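Local structure of endoglucanase (Clostridium thermocellum, 2E4T) at residues T48-N59 with T108-G119; K41-T49 with D184-H194. The protein hydrolyses internal beta-1,4-glucosidic bonds in cellulose and xyloglucan, this chain being the glycoside hydrolase family 44 module of a much longer enzyme. One frame throughout, in Å; residues are numbered along the deposited sequence.

In the fold
From the N terminus, barrel strand 40-43 runs into the loop 44-57 and the short strand 58-59; the beginning of this stretch belongs to contact 2 and its longer remainder to contact 1, and Thr-48 and Thr-49 serve both. The chain returns through barrel strand 104-109, and the loop after it packs on 48-59, closing contact 1. Only after the next barrel strand, 180-183, does segment 184-194 meet 41-49, so the wider loop of contact 2 encloses that of contact 1. Strands 40-43, 104-109 and 180-183 are successive neighbours in the parallel barrel sheet, and the two contacts bind together the loops that follow them, directly linked by Ala-111 N to Asp-184 OD2.

Contact 1 (T48-N59 with T108-G119); sequences TTGYNWENNFSN and TLQAAGYVSADG. With CA (calcium ion), chain C.
Gln-110 bends its side chain at chi2 (65°) back toward the type I turn from Thr-48 to Tyr-51, which puts its amide beside the turn carbonyls. Gln-110 NE2 gives a fairly straight bond to Thr-48 O (2.9 Å) lying in the amide plane, and its second bond goes to Thr-108 O from above that carbonyl's plane. OE1 accepts from a water that also donates to Tyr-51 O and accepts from Trp-53 N. The same NE2 sits at the edge of the Tyr-51 ring, ring and amide being turned 75° apart. At the start of the turn, Thr-48 crosses Thr-108 at about a right angle, Thr-48 OG1 against Thr-108 CG2 at 3.3 Å, while their hydroxyls bond to Gly-45 and Phe-43. Thr-49 presses its CG2 tightly on Ala-112 CB (3.5 Å).

Farther along, Ser-116 N bonds to Gly-50 O at 2.9 Å. Asn-52 holds CG anti to the backbone N (chi1 -178°), extending ND2 to Ser-116 O, 2.9 Å away and in its amide plane; OD1 meanwhile accepts from Glu-54 N in an Asx turn. Val-115 lies across this side chain, CG2 touching Asn-52 CB at 3.6 Å. The peptide joining Asp-118 to Gly-119 covers one face of the Phe-57 ring, with Gly-119 CA making a CH-pi contact 3.9 Å from the ring centroid.

Each amide thus uses both its ends on main-chain groups, Asn-52 directly and Gln-110 partly through a water. By holding Glu-54 N, Asn-52 probably steadies the backbone that carries the calcium-binding carboxylate, whose two oxygens chelate the ion alongside Asp-150, Asp-153 and Tyr-155.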
loop_
_atom_site.group_PDB
_atom_site.type_symbol
_atom_site.label_atom_id
_atom_site.label_comp_id
_atom_site.label_asym_id
_atom_site.label_seq_id
_atom_site.Cartn_x
_atom_site.Cartn_y
_atom_site.Cartn_z
ATOM N N THR A 48 10.031 1.506 12.124
ATOM C CA THR A 48 10.266 0.081 12.130
ATOM C C THR A 48 11.716 -0.326 11.789
ATOM O O THR A 48 12.100 -1.444 12.092
ATOM C CB THR A 48 9.260 -0.670 11.237
ATOM O OG1 THR A 48 9.456 -0.343 9.870
ATOM C CG2 THR A 48 7.831 -0.389 11.693
ATOM N N THR A 49 12.518 0.606 11.251
ATOM C CA THR A 49 13.881 0.235 10.865
ATOM C C THR A 49 14.734 -0.214 12.057
ATOM O O THR A 49 15.479 -1.180 11.979
ATOM C CB THR A 49 14.526 1.426 10.131
ATOM O OG1 THR A 49 13.831 1.636 8.907
ATOM C CG2 THR A 49 16.030 1.179 9.896
ATOM N N GLY A 50 14.609 0.547 13.170
ATOM C CA GLY A 50 15.429 0.284 14.347
ATOM C C GLY A 50 14.692 -0.435 15.466
ATOM O O GLY A 50 15.165 -0.475 16.605
ATOM N N TYR A 51 13.501 -0.988 15.169
ATOM C CA TYR A 51 12.733 -1.735 16.152
ATOM C C TYR A 51 13.446 -3.034 16.534
ATOM O O TYR A 51 13.831 -3.817 15.666
ATOM C CB TYR A 51 11.347 -2.073 15.548
ATOM C CG TYR A 51 10.546 -3.043 16.407
ATOM C CD1 TYR A 51 10.005 -2.645 17.637
ATOM C CD2 TYR A 51 10.384 -4.368 16.004
ATOM C CE1 TYR A 51 9.298 -3.532 18.419
ATOM C CE2 TYR A 51 9.684 -5.276 16.801
ATOM C CZ TYR A 51 9.169 -4.865 18.018
ATOM O OH TYR A 51 8.512 -5.800 18.797
ATOM N N ASN A 52 13.587 -3.250 17.856
ATOM C CA ASN A 52 14.237 -4.434 18.395
ATOM C C ASN A 52 13.168 -5.353 18.969
ATOM O O ASN A 52 12.581 -5.054 20.006
ATOM C CB ASN A 52 15.215 -4.001 19.482
ATOM C CG ASN A 52 15.986 -5.148 20.082
ATOM O OD1 ASN A 52 15.583 -6.311 19.982
ATOM N ND2 ASN A 52 17.120 -4.813 20.714
ATOM N N TRP A 53 12.910 -6.505 18.314
ATOM C CA TRP A 53 11.830 -7.361 18.770
ATOM C C TRP A 53 12.096 -7.937 20.180
ATOM O O TRP A 53 11.160 -8.378 20.855
ATOM C CB TRP A 53 11.599 -8.520 17.776
ATOM C CG TRP A 53 12.605 -9.624 17.850
ATOM C CD1 TRP A 53 13.857 -9.651 17.314
ATOM C CD2 TRP A 53 12.404 -10.911 18.479
ATOM N NE1 TRP A 53 14.470 -10.872 17.569
ATOM C CE2 TRP A 53 13.595 -11.644 18.272
ATOM C CE3 TRP A 53 11.333 -11.509 19.152
ATOM C CZ2 TRP A 53 13.720 -12.980 18.706
ATOM C CZ3 TRP A 53 11.460 -12.818 19.582
ATOM C CH2 TRP A 53 12.638 -13.536 19.352
ATOM N N GLU A 54 13.369 -7.974 20.594
ATOM C CA GLU A 54 13.656 -8.604 21.886
ATOM C C GLU A 54 13.141 -7.796 23.056
ATOM O O GLU A 54 12.783 -8.363 24.084
ATOM C CB GLU A 54 15.162 -8.828 22.051
ATOM C CG GLU A 54 15.776 -9.683 20.952
ATOM C CD GLU A 54 17.257 -9.994 21.207
ATOM O OE1 GLU A 54 17.896 -9.304 22.070
ATOM O OE2 GLU A 54 17.806 -10.918 20.552
ATOM N N ASN A 55 13.158 -6.456 22.910
ATOM C CA ASN A 55 12.798 -5.546 24.033
ATOM C C ASN A 55 11.823 -4.468 23.641
ATOM O O ASN A 55 11.413 -3.686 24.509
ATOM C CB ASN A 55 14.059 -4.992 24.672
ATOM C CG ASN A 55 14.885 -4.245 23.682
ATOM O OD1 ASN A 55 14.388 -3.712 22.676
ATOM N ND2 ASN A 55 16.192 -4.185 23.950
ATOM N N ASN A 56 11.407 -4.394 22.365
ATOM C CA ASN A 56 10.396 -3.452 21.862
ATOM C C ASN A 56 10.857 -1.996 21.755
ATOM O O ASN A 56 10.013 -1.156 21.398
ATOM C CB ASN A 56 9.072 -3.557 22.609
ATOM C CG ASN A 56 8.529 -4.952 22.528
ATOM O OD1 ASN A 56 8.127 -5.422 21.440
ATOM N ND2 ASN A 56 8.525 -5.651 23.648
ATOM N N PHE A 57 12.123 -1.708 22.019
ATOM C CA PHE A 57 12.598 -0.354 21.811
ATOM C C PHE A 57 12.739 -0.075 20.319
ATOM O O PHE A 57 12.867 -0.991 19.487
ATOM C CB PHE A 57 13.930 -0.132 22.535
ATOM C CG PHE A 57 13.818 -0.341 24.029
ATOM C CD1 PHE A 57 12.865 0.318 24.774
ATOM C CD2 PHE A 57 14.742 -1.141 24.714
ATOM C CE1 PHE A 57 12.788 0.159 26.147
ATOM C CE2 PHE A 57 14.678 -1.332 26.079
ATOM C CZ PHE A 57 13.697 -0.674 26.792
ATOM N N SER A 58 12.760 1.215 19.979
ATOM C CA SER A 58 12.927 1.628 18.592
ATOM C C SER A 58 13.460 3.068 18.608
ATOM O O SER A 58 13.517 3.708 19.664
ATOM C CB SER A 58 11.601 1.573 17.802
ATOM O OG SER A 58 10.637 2.470 18.342
ATOM N N ASN A 59 13.831 3.558 17.407
ATOM C CA ASN A 59 14.479 4.854 17.300
ATOM C C ASN A 59 13.734 5.727 16.294
ATOM O O ASN A 59 13.379 5.312 15.186
ATOM C CB ASN A 59 15.959 4.661 16.896
ATOM C CG ASN A 59 16.768 5.941 17.107
ATOM O OD1 ASN A 59 16.709 6.869 16.277
ATOM N ND2 ASN A 59 17.470 6.038 18.240
ATOM N N THR A 108 7.228 -5.442 8.997
ATOM C CA THR A 108 8.585 -5.042 8.575
ATOM C C THR A 108 9.626 -5.685 9.468
ATOM O O THR A 108 9.553 -5.626 10.721
ATOM C CB THR A 108 8.702 -3.540 8.607
ATOM O OG1 THR A 108 7.772 -2.983 7.632
ATOM C CG2 THR A 108 10.107 -3.074 8.219
ATOM N N LEU A 109 10.623 -6.276 8.808
ATOM C CA LEU A 109 11.835 -6.785 9.437
ATOM C C LEU A 109 12.976 -5.776 9.188
ATOM O O LEU A 109 12.920 -4.921 8.314
ATOM C CB LEU A 109 12.199 -8.170 8.880
ATOM C CG LEU A 109 11.097 -9.225 9.075
ATOM C CD1 LEU A 109 11.558 -10.533 8.405
ATOM C CD2 LEU A 109 10.784 -9.437 10.551
ATOM N N GLN A 110 14.039 -5.935 10.013
ATOM C CA GLN A 110 15.060 -4.910 10.141
ATOM C C GLN A 110 16.322 -5.305 9.351
ATOM O O GLN A 110 16.936 -6.346 9.611
ATOM C CB GLN A 110 15.388 -4.764 11.641
ATOM C CG GLN A 110 14.231 -4.148 12.427
ATOM C CD GLN A 110 12.962 -4.988 12.475
ATOM O OE1 GLN A 110 13.002 -6.188 12.822
ATOM N NE2 GLN A 110 11.822 -4.362 12.138
ATOM N N ALA A 111 16.686 -4.444 8.390
ATOM C CA ALA A 111 17.784 -4.721 7.505
ATOM C C ALA A 111 18.848 -3.627 7.453
ATOM O O ALA A 111 19.926 -3.844 6.905
ATOM C CB ALA A 111 17.325 -5.055 6.075
ATOM N N ALA A 112 18.571 -2.431 7.980
ATOM C CA ALA A 112 19.528 -1.329 7.885
ATOM C C ALA A 112 20.833 -1.673 8.636
ATOM O O ALA A 112 21.886 -1.135 8.275
ATOM C CB ALA A 112 18.934 -0.039 8.402
ATOM N N GLY A 113 20.757 -2.508 9.644
ATOM C CA GLY A 113 21.931 -3.169 10.199
ATOM C C GLY A 113 21.962 -3.275 11.704
ATOM O O GLY A 113 22.664 -4.146 12.237
ATOM N N TYR A 114 21.220 -2.396 12.387
ATOM C CA TYR A 114 21.236 -2.327 13.851
ATOM C C TYR A 114 19.829 -1.938 14.330
ATOM O O TYR A 114 19.055 -1.296 13.574
ATOM C CB TYR A 114 22.221 -1.245 14.331
ATOM C CG TYR A 114 23.653 -1.575 13.985
ATOM C CD1 TYR A 114 24.469 -2.258 14.900
ATOM C CD2 TYR A 114 24.208 -1.238 12.752
ATOM C CE1 TYR A 114 25.773 -2.600 14.570
ATOM C CE2 TYR A 114 25.505 -1.599 12.395
ATOM C CZ TYR A 114 26.274 -2.285 13.339
ATOM O OH TYR A 114 27.573 -2.629 12.988
ATOM N N VAL A 115 19.561 -2.260 15.581
ATOM C CA VAL A 115 18.286 -1.914 16.214
ATOM C C VAL A 115 18.578 -1.370 17.631
ATOM O O VAL A 115 19.648 -1.652 18.235
ATOM C CB VAL A 115 17.308 -3.133 16.302
ATOM C CG1 VAL A 115 16.905 -3.528 14.878
ATOM C CG2 VAL A 115 17.919 -4.288 17.055
ATOM N N SER A 116 17.636 -0.603 18.162
ATOM C CA SER A 116 17.858 0.038 19.460
ATOM C C SER A 116 18.178 -0.980 20.559
ATOM O O SER A 116 17.425 -1.957 20.781
ATOM C CB SER A 116 16.566 0.746 19.896
ATOM O OG SER A 116 16.313 1.869 19.062
ATOM N N ALA A 117 19.246 -0.708 21.321
ATOM C CA ALA A 117 19.575 -1.533 22.476
ATOM C C ALA A 117 18.774 -1.174 23.718
ATOM O O ALA A 117 18.743 -1.972 24.666
ATOM C CB ALA A 117 21.059 -1.390 22.811
ATOM N N ASP A 118 18.224 0.040 23.755
ATOM C CA ASP A 118 17.692 0.614 24.981
ATOM C C ASP A 118 16.591 1.601 24.592
ATOM O O ASP A 118 16.348 1.874 23.411
ATOM C CB ASP A 118 18.812 1.281 25.805
ATOM C CG ASP A 118 19.476 2.407 25.006
ATOM O OD1 ASP A 118 18.775 3.372 24.643
ATOM O OD2 ASP A 118 20.721 2.297 24.723
ATOM N N GLY A 119 15.942 2.132 25.627
ATOM C CA GLY A 119 14.961 3.192 25.485
ATOM C C GLY A 119 15.400 4.462 26.198
ATOM O O GLY A 119 14.585 5.173 26.780
HETATM CA CA CA C . 20.002 -10.604 21.585
HETATM O O HOH W 1 17.936 -2.101 11.060
HETATM O O HOH W 2 13.817 -6.553 15.566
HETATM O O HOH W 3 20.292 -12.878 20.952
HETATM O O HOH W 4 20.753 -8.467 22.347
#

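Contact 2 (K41-T49 with D184-H194); sequences KRFGGNRTT and DNEPALWSHTH
Gly-45 and Asn-185 bring their CA atoms to 5.8 Å, and Thr-49 and Asp-184 to 5.7 Å, where the irregular loop after strand 40-43 runs past the one after strand 180-183. From the strand, an extended Arg-42 crosses Asn-185 at about a right angle and donates NH2 to Asn-185 OD1 (2.9 Å), near the edge of the guanidinium; its NH1 holds Asn-31 and Glu-359.

Asp-184 OD1 is gripped by three donors: Thr-49 OG1 on the syn side at 2.7 Å, Asn-185 N on the anti side, and Trp-190 NE1 from above the carboxylate plane. With OD2 taken by Ala-111 and Ala-112, the buried carboxylate is fixed in rotation. His-194 comes in edge-on, NE2 bonding to Asn-46 O at 2.8 Å, while Thr-49 CG2 sits over its ring face. Asn-46 CG lies 3.6 Å from Thr-193 CG2, while Asn-46 ND2 bonds to Asp-63; a water lies within hydrogen-bonding distance of Asn-46 OD1, Glu-186 OE1 and Thr-193 OG1.

Asn-185 and Glu-186, following the fourth strand of the TIM barrel, match the Asn-Glu pair of clan GH-A glycosidases, consistent with an active-site position at the C-terminal mouth.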
loop_
_atom_site.group_PDB
_atom_site.type_symbol
_atom_site.label_atom_id
_atom_site.label_comp_id
_atom_site.label_asym_id
_atom_site.label_seq_id
_atom_site.Cartn_x
_atom_site.Cartn_y
_atom_site.Cartn_z
ATOM N N LYS A 41 -3.155 -4.863 7.000
ATOM C CA LYS A 41 -2.491 -3.959 7.931
ATOM C C LYS A 41 -0.988 -4.117 7.767
ATOM O O LYS A 41 -0.468 -5.238 7.832
ATOM C CB LYS A 41 -2.886 -4.263 9.388
ATOM C CG LYS A 41 -4.254 -3.754 9.772
ATOM C CD LYS A 41 -4.453 -2.236 9.633
ATOM C CE LYS A 41 -3.448 -1.367 10.356
ATOM N NZ LYS A 41 -3.512 -1.513 11.852
ATOM N N ARG A 42 -0.304 -2.979 7.594
ATOM C CA ARG A 42 1.157 -2.946 7.512
ATOM C C ARG A 42 1.734 -2.288 8.759
ATOM O O ARG A 42 1.328 -1.184 9.124
ATOM C CB ARG A 42 1.592 -2.135 6.279
ATOM C CG ARG A 42 3.107 -1.867 6.239
ATOM C CD ARG A 42 3.466 -1.246 4.914
ATOM N NE ARG A 42 4.870 -0.904 4.744
ATOM C CZ ARG A 42 5.398 0.304 4.882
ATOM N NH1 ARG A 42 4.716 1.307 5.406
ATOM N NH2 ARG A 42 6.666 0.456 4.435
ATOM N N PHE A 43 2.703 -3.026 9.367
ATOM C CA PHE A 43 3.575 -2.492 10.409
ATOM C C PHE A 43 4.852 -2.057 9.700
ATOM O O PHE A 43 5.638 -2.924 9.286
ATOM C CB PHE A 43 3.851 -3.605 11.433
ATOM C CG PHE A 43 4.878 -3.250 12.473
ATOM C CD1 PHE A 43 4.548 -2.388 13.542
ATOM C CD2 PHE A 43 6.160 -3.795 12.431
ATOM C CE1 PHE A 43 5.490 -2.062 14.520
ATOM C CE2 PHE A 43 7.104 -3.504 13.460
ATOM C CZ PHE A 43 6.746 -2.648 14.474
ATOM N N GLY A 44 4.983 -0.754 9.434
ATOM C CA GLY A 44 6.068 -0.296 8.596
ATOM C C GLY A 44 6.291 1.181 8.799
ATOM O O GLY A 44 5.718 1.817 9.684
ATOM N N GLY A 45 7.147 1.758 7.936
ATOM C CA GLY A 45 7.506 3.141 8.043
ATOM C C GLY A 45 8.739 3.363 8.927
ATOM O O GLY A 45 9.377 2.409 9.398
ATOM N N ASN A 46 9.080 4.639 9.117
ATOM C CA ASN A 46 10.406 4.981 9.645
ATOM C C ASN A 46 10.691 4.316 10.998
ATOM O O ASN A 46 11.848 3.894 11.230
ATOM C CB ASN A 46 10.511 6.492 9.828
ATOM C CG ASN A 46 10.558 7.221 8.517
ATOM O OD1 ASN A 46 10.787 6.608 7.454
ATOM N ND2 ASN A 46 10.426 8.566 8.563
ATOM N N ARG A 47 9.710 4.222 11.898
ATOM C CA ARG A 47 9.989 3.706 13.226
ATOM C C ARG A 47 10.344 2.233 13.191
ATOM O O ARG A 47 10.890 1.713 14.213
ATOM C CB ARG A 47 8.803 3.891 14.154
ATOM C CG ARG A 47 8.799 5.198 14.906
ATOM C CD ARG A 47 9.765 5.111 16.090
ATOM N NE ARG A 47 9.750 6.362 16.844
ATOM C CZ ARG A 47 10.251 6.434 18.082
ATOM N NH1 ARG A 47 10.858 5.388 18.650
ATOM N NH2 ARG A 47 10.167 7.598 18.760
ATOM N N THR A 48 10.031 1.506 12.124
ATOM C CA THR A 48 10.266 0.081 12.130
ATOM C C THR A 48 11.716 -0.326 11.789
ATOM O O THR A 48 12.100 -1.444 12.092
ATOM C CB THR A 48 9.260 -0.670 11.237
ATOM O OG1 THR A 48 9.456 -0.343 9.870
ATOM C CG2 THR A 48 7.831 -0.389 11.693
ATOM N N THR A 49 12.518 0.606 11.251
ATOM C CA THR A 49 13.881 0.235 10.865
ATOM C C THR A 49 14.734 -0.214 12.057
ATOM O O THR A 49 15.479 -1.180 11.979
ATOM C CB THR A 49 14.526 1.426 10.131
ATOM O OG1 THR A 49 13.831 1.636 8.907
ATOM C CG2 THR A 49 16.030 1.179 9.896
ATOM N N ASP A 184 12.704 -4.146 5.587
ATOM C CA ASP A 184 12.903 -2.784 6.119
ATOM C C ASP A 184 11.991 -1.779 5.386
ATOM O O ASP A 184 10.871 -2.139 4.960
ATOM C CB ASP A 184 14.409 -2.439 6.135
ATOM C CG ASP A 184 14.839 -1.487 7.222
ATOM O OD1 ASP A 184 14.472 -0.287 7.121
ATOM O OD2 ASP A 184 15.551 -1.932 8.165
ATOM N N ASN A 185 12.451 -0.539 5.335
ATOM C CA ASN A 185 11.628 0.576 4.905
ATOM C C ASN A 185 12.575 1.619 4.285
ATOM O O ASN A 185 13.542 2.025 4.904
ATOM C CB ASN A 185 10.977 1.233 6.153
ATOM C CG ASN A 185 10.045 2.368 5.758
ATOM O OD1 ASN A 185 9.001 2.126 5.073
ATOM N ND2 ASN A 185 10.420 3.595 6.093
ATOM N N GLU A 186 12.260 2.045 3.058
ATOM C CA GLU A 186 12.909 3.206 2.430
ATOM C C GLU A 186 14.426 3.154 2.577
ATOM O O GLU A 186 15.063 4.082 3.100
ATOM C CB GLU A 186 12.320 4.529 2.937
ATOM C CG GLU A 186 10.818 4.593 2.612
ATOM C CD GLU A 186 10.176 5.914 2.881
ATOM O OE1 GLU A 186 10.796 6.831 3.496
ATOM O OE2 GLU A 186 8.974 6.058 2.474
ATOM N N PRO A 187 15.073 2.139 1.992
ATOM C CA PRO A 187 16.532 1.997 2.162
ATOM C C PRO A 187 17.310 3.157 1.572
ATOM O O PRO A 187 18.394 3.500 2.125
ATOM C CB PRO A 187 16.836 0.665 1.437
ATOM C CG PRO A 187 15.684 0.504 0.455
ATOM C CD PRO A 187 14.484 1.016 1.236
ATOM N N ALA A 188 16.866 3.760 0.458
ATOM C CA ALA A 188 17.581 4.885 -0.089
ATOM C C ALA A 188 17.509 6.118 0.799
ATOM O O ALA A 188 18.273 7.072 0.567
ATOM C CB ALA A 188 17.154 5.199 -1.518
ATOM N N LEU A 189 16.616 6.102 1.787
ATOM C CA LEU A 189 16.564 7.182 2.805
ATOM C C LEU A 189 17.210 6.733 4.126
ATOM O O LEU A 189 17.240 7.550 5.055
ATOM C CB LEU A 189 15.158 7.694 3.024
ATOM C CG LEU A 189 14.540 8.373 1.788
ATOM C CD1 LEU A 189 13.193 8.977 2.159
ATOM C CD2 LEU A 189 15.449 9.425 1.162
ATOM N N TRP A 190 17.789 5.538 4.234
ATOM C CA TRP A 190 18.416 5.156 5.502
ATOM C C TRP A 190 19.407 6.225 5.964
ATOM O O TRP A 190 19.461 6.564 7.166
ATOM C CB TRP A 190 19.127 3.811 5.384
ATOM C CG TRP A 190 18.263 2.615 5.367
ATOM C CD1 TRP A 190 16.984 2.484 5.843
ATOM C CD2 TRP A 190 18.660 1.308 4.922
ATOM N NE1 TRP A 190 16.538 1.178 5.697
ATOM C CE2 TRP A 190 17.561 0.426 5.148
ATOM C CE3 TRP A 190 19.829 0.804 4.346
ATOM C CZ2 TRP A 190 17.629 -0.939 4.811
ATOM C CZ3 TRP A 190 19.899 -0.552 4.013
ATOM C CH2 TRP A 190 18.813 -1.406 4.256
ATOM N N SER A 191 20.256 6.710 5.043
ATOM C CA SER A 191 21.298 7.640 5.470
ATOM C C SER A 191 20.752 9.041 5.840
ATOM O O SER A 191 21.504 9.826 6.440
ATOM C CB SER A 191 22.327 7.777 4.360
ATOM O OG SER A 191 21.671 8.247 3.170
ATOM N N HIS A 192 19.493 9.326 5.482
ATOM C CA HIS A 192 18.838 10.572 5.826
ATOM C C HIS A 192 17.957 10.420 7.084
ATOM O O HIS A 192 18.020 11.263 8.010
ATOM C CB HIS A 192 17.977 11.025 4.625
ATOM C CG HIS A 192 17.304 12.281 4.896
ATOM N ND1 HIS A 192 15.959 12.463 5.186
ATOM C CD2 HIS A 192 17.852 13.507 4.891
ATOM C CE1 HIS A 192 15.717 13.767 5.341
ATOM N NE2 HIS A 192 16.860 14.415 5.171
ATOM N N THR A 193 17.120 9.387 7.108
ATOM C CA THR A 193 16.194 9.169 8.221
ATOM C C THR A 193 16.895 8.558 9.427
ATOM O O THR A 193 16.574 8.882 10.569
ATOM C CB THR A 193 15.056 8.258 7.738
ATOM O OG1 THR A 193 14.456 8.925 6.608
ATOM C CG2 THR A 193 14.053 7.984 8.824
ATOM N N HIS A 194 17.813 7.612 9.164
ATOM C CA HIS A 194 18.454 6.827 10.221
ATOM C C HIS A 194 19.996 6.882 10.120
ATOM O O HIS A 194 20.669 5.845 10.139
ATOM C CB HIS A 194 17.976 5.386 10.178
ATOM C CG HIS A 194 16.539 5.254 10.524
ATOM N ND1 HIS A 194 16.068 5.459 11.803
ATOM C CD2 HIS A 194 15.480 4.880 9.746
ATOM C CE1 HIS A 194 14.753 5.240 11.767
ATOM N NE2 HIS A 194 14.370 4.885 10.552
HETATM O O HOH W 5 12.676 7.069 5.565
HETATM O O HOH W 6 12.912 3.913 7.660
#